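Local coordinates for protein pectate lyase (Bacillus, PDB 3VMV) that probably cleaves the polygalacturonate chains of pectin by elimination, as a secreted pectate lyase of polysaccharide lyase family 1, at residues A[209-214]-A[235-240]. Numbering follows the deposited sequence.
Sequences PLIRYA and VGARVF
Val235 sets one methyl squarely on the ring of Tyr213: CG2 of Val235 stands 3.5 Å from the Tyr213 ring centroid and 12° off the ring normal, a CH-pi contact over the face. The Val235 torsion (chi1 -75°) puts CG2 between the backbone N and the carbonyl carbon, from where it points over the ring. The same methyl also lies 3.8 Å from Arg212 CB, so it packs against two consecutive side chains; the guanidinium of Arg212 turns elsewhere, to a salt bridge with Asp185. Val235 O lies near Tyr213 CD1, on the same side of the ring as the methyl, and also receives a CA-H...O contact from Tyr213 CA at 3.4 Å. Replacing Tyr213 by an alanine would probably leave Val235 CG2 without its aromatic face and open a gap beside that methyl. Further along, the closest pair of CA atoms is Tyr213 and Ala237, 3.9 Å apart. Ala237 CB meets Ile211 CG2 at 3.6 Å and also touches Ala214 O, and Ile211 CD1 continues the apolar row to Val239 CB at 4.0 Å. One hydrogen bond joins the two segments, Arg238 N to Ala214 O at 3.0 Å; it is moderately bent (151° at the hydrogen), with the donor tilted from the carbonyl plane. Both segments turn between strands: strand 210-212 pairs in parallel with 231-234, and 215-219 with 238-242. The contact is thus the stacking of equivalent corners on successive coils, characteristic of the parallel beta-helix of family 1 pectate lyases.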
loop_
_atom_site.group_PDB
_atom_site.type_symbol
_atom_site.label_atom_id
_atom_site.label_comp_id
_atom_site.label_asym_id
_atom_site.label_seq_id
_atom_site.Cartn_x
_atom_site.Cartn_y
_atom_site.Cartn_z
ATOM N N PRO A 209 3.304 -7.392 3.917
ATOM C CA PRO A 209 3.075 -6.338 4.916
ATOM C C PRO A 209 3.176 -6.910 6.347
ATOM O O PRO A 209 3.185 -8.145 6.552
ATOM C CB PRO A 209 1.615 -5.925 4.655
ATOM C CG PRO A 209 1.024 -7.026 3.704
ATOM C CD PRO A 209 2.060 -8.102 3.608
ATOM N N LEU A 210 3.191 -6.009 7.329
ATOM C CA LEU A 210 2.865 -6.329 8.715
ATOM C C LEU A 210 1.339 -6.282 8.793
ATOM O O LEU A 210 0.750 -5.228 8.539
ATOM C CB LEU A 210 3.496 -5.307 9.676
ATOM C CG LEU A 210 3.415 -5.595 11.171
ATOM C CD1 LEU A 210 4.264 -4.552 11.906
ATOM C CD2 LEU A 210 1.959 -5.590 11.725
ATOM N N ILE A 211 0.705 -7.438 9.036
ATOM C CA ILE A 211 -0.757 -7.483 9.024
ATOM C C ILE A 211 -1.260 -7.830 10.401
ATOM O O ILE A 211 -0.979 -8.912 10.903
ATOM C CB ILE A 211 -1.313 -8.537 8.005
ATOM C CG1 ILE A 211 -0.709 -8.341 6.619
ATOM C CG2 ILE A 211 -2.860 -8.445 7.917
ATOM C CD1 ILE A 211 -0.982 -9.530 5.702
ATOM N N ARG A 212 -2.061 -6.936 10.991
ATOM C CA ARG A 212 -2.803 -7.230 12.214
ATOM C C ARG A 212 -4.283 -7.383 11.901
ATOM O O ARG A 212 -4.857 -6.488 11.286
ATOM C CB ARG A 212 -2.651 -6.135 13.279
ATOM C CG ARG A 212 -1.260 -6.027 13.877
ATOM C CD ARG A 212 -1.251 -4.789 14.780
ATOM N NE ARG A 212 -0.059 -4.667 15.632
ATOM C CZ ARG A 212 0.979 -3.880 15.330
ATOM N NH1 ARG A 212 1.009 -3.181 14.192
ATOM N NH2 ARG A 212 1.998 -3.812 16.179
ATOM N N TYR A 213 -4.885 -8.501 12.338
ATOM C CA TYR A 213 -6.364 -8.735 12.299
ATOM C C TYR A 213 -7.012 -8.910 10.938
ATOM O O TYR A 213 -7.976 -9.697 10.802
ATOM C CB TYR A 213 -7.192 -7.615 13.019
ATOM C CG TYR A 213 -6.750 -7.328 14.433
ATOM C CD1 TYR A 213 -7.070 -8.208 15.477
ATOM C CD2 TYR A 213 -5.979 -6.213 14.711
ATOM C CE1 TYR A 213 -6.630 -7.969 16.792
ATOM C CE2 TYR A 213 -5.545 -5.967 16.010
ATOM C CZ TYR A 213 -5.878 -6.850 17.032
ATOM O OH TYR A 213 -5.439 -6.623 18.308
ATOM N N ALA A 214 -6.519 -8.163 9.948
ATOM C CA ALA A 214 -7.226 -8.047 8.653
ATOM C C ALA A 214 -7.228 -9.318 7.799
ATOM O O ALA A 214 -6.316 -10.135 7.903
ATOM C CB ALA A 214 -6.611 -6.945 7.855
ATOM N N VAL A 235 -2.222 -11.626 15.206
ATOM C CA VAL A 235 -3.516 -11.453 15.916
ATOM C C VAL A 235 -4.724 -11.713 15.037
ATOM O O VAL A 235 -5.615 -10.874 14.855
ATOM C CB VAL A 235 -3.687 -10.093 16.684
ATOM C CG1 VAL A 235 -2.851 -10.116 17.959
ATOM C CG2 VAL A 235 -3.348 -8.888 15.848
ATOM N N GLY A 236 -4.741 -12.923 14.487
ATOM C CA GLY A 236 -5.939 -13.385 13.800
ATOM C C GLY A 236 -6.111 -12.883 12.375
ATOM O O GLY A 236 -7.154 -13.148 11.768
ATOM N N ALA A 237 -5.117 -12.180 11.842
ATOM C CA ALA A 237 -5.126 -11.876 10.404
ATOM C C ALA A 237 -5.273 -13.160 9.601
ATOM O O ALA A 237 -4.874 -14.210 10.044
ATOM C CB ALA A 237 -3.834 -11.196 9.989
ATOM N N ARG A 238 -5.894 -13.067 8.423
ATOM C CA ARG A 238 -5.925 -14.209 7.489
ATOM C C ARG A 238 -5.427 -13.734 6.153
ATOM O O ARG A 238 -6.032 -12.804 5.575
ATOM C CB ARG A 238 -7.355 -14.724 7.315
ATOM C CG ARG A 238 -7.890 -15.287 8.638
ATOM C CD ARG A 238 -9.245 -15.951 8.463
ATOM N NE ARG A 238 -10.221 -15.016 7.910
ATOM C CZ ARG A 238 -11.487 -15.367 7.707
ATOM N NH1 ARG A 238 -12.345 -14.527 7.196
ATOM N NH2 ARG A 238 -11.868 -16.612 7.977
ATOM N N VAL A 239 -4.320 -14.316 5.675
ATOM C CA VAL A 239 -3.770 -13.862 4.390
ATOM C C VAL A 239 -3.707 -15.009 3.395
ATOM O O VAL A 239 -3.117 -16.059 3.701
ATOM C CB VAL A 239 -2.389 -13.145 4.551
ATOM C CG1 VAL A 239 -1.367 -14.014 5.167
ATOM C CG2 VAL A 239 -1.884 -12.639 3.192
ATOM N N PHE A 240 -4.404 -14.856 2.264
ATOM C CA PHE A 240 -4.306 -15.838 1.176
ATOM C C PHE A 240 -3.136 -15.444 0.289
ATOM O O PHE A 240 -3.186 -14.375 -0.350
ATOM C CB PHE A 240 -5.647 -15.904 0.417
ATOM C CG PHE A 240 -5.664 -16.907 -0.734
ATOM C CD1 PHE A 240 -4.969 -18.101 -0.629
ATOM C CD2 PHE A 240 -6.453 -16.675 -1.858
ATOM C CE1 PHE A 240 -5.027 -19.044 -1.652
ATOM C CE2 PHE A 240 -6.495 -17.605 -2.894
ATOM C CZ PHE A 240 -5.792 -18.785 -2.793
#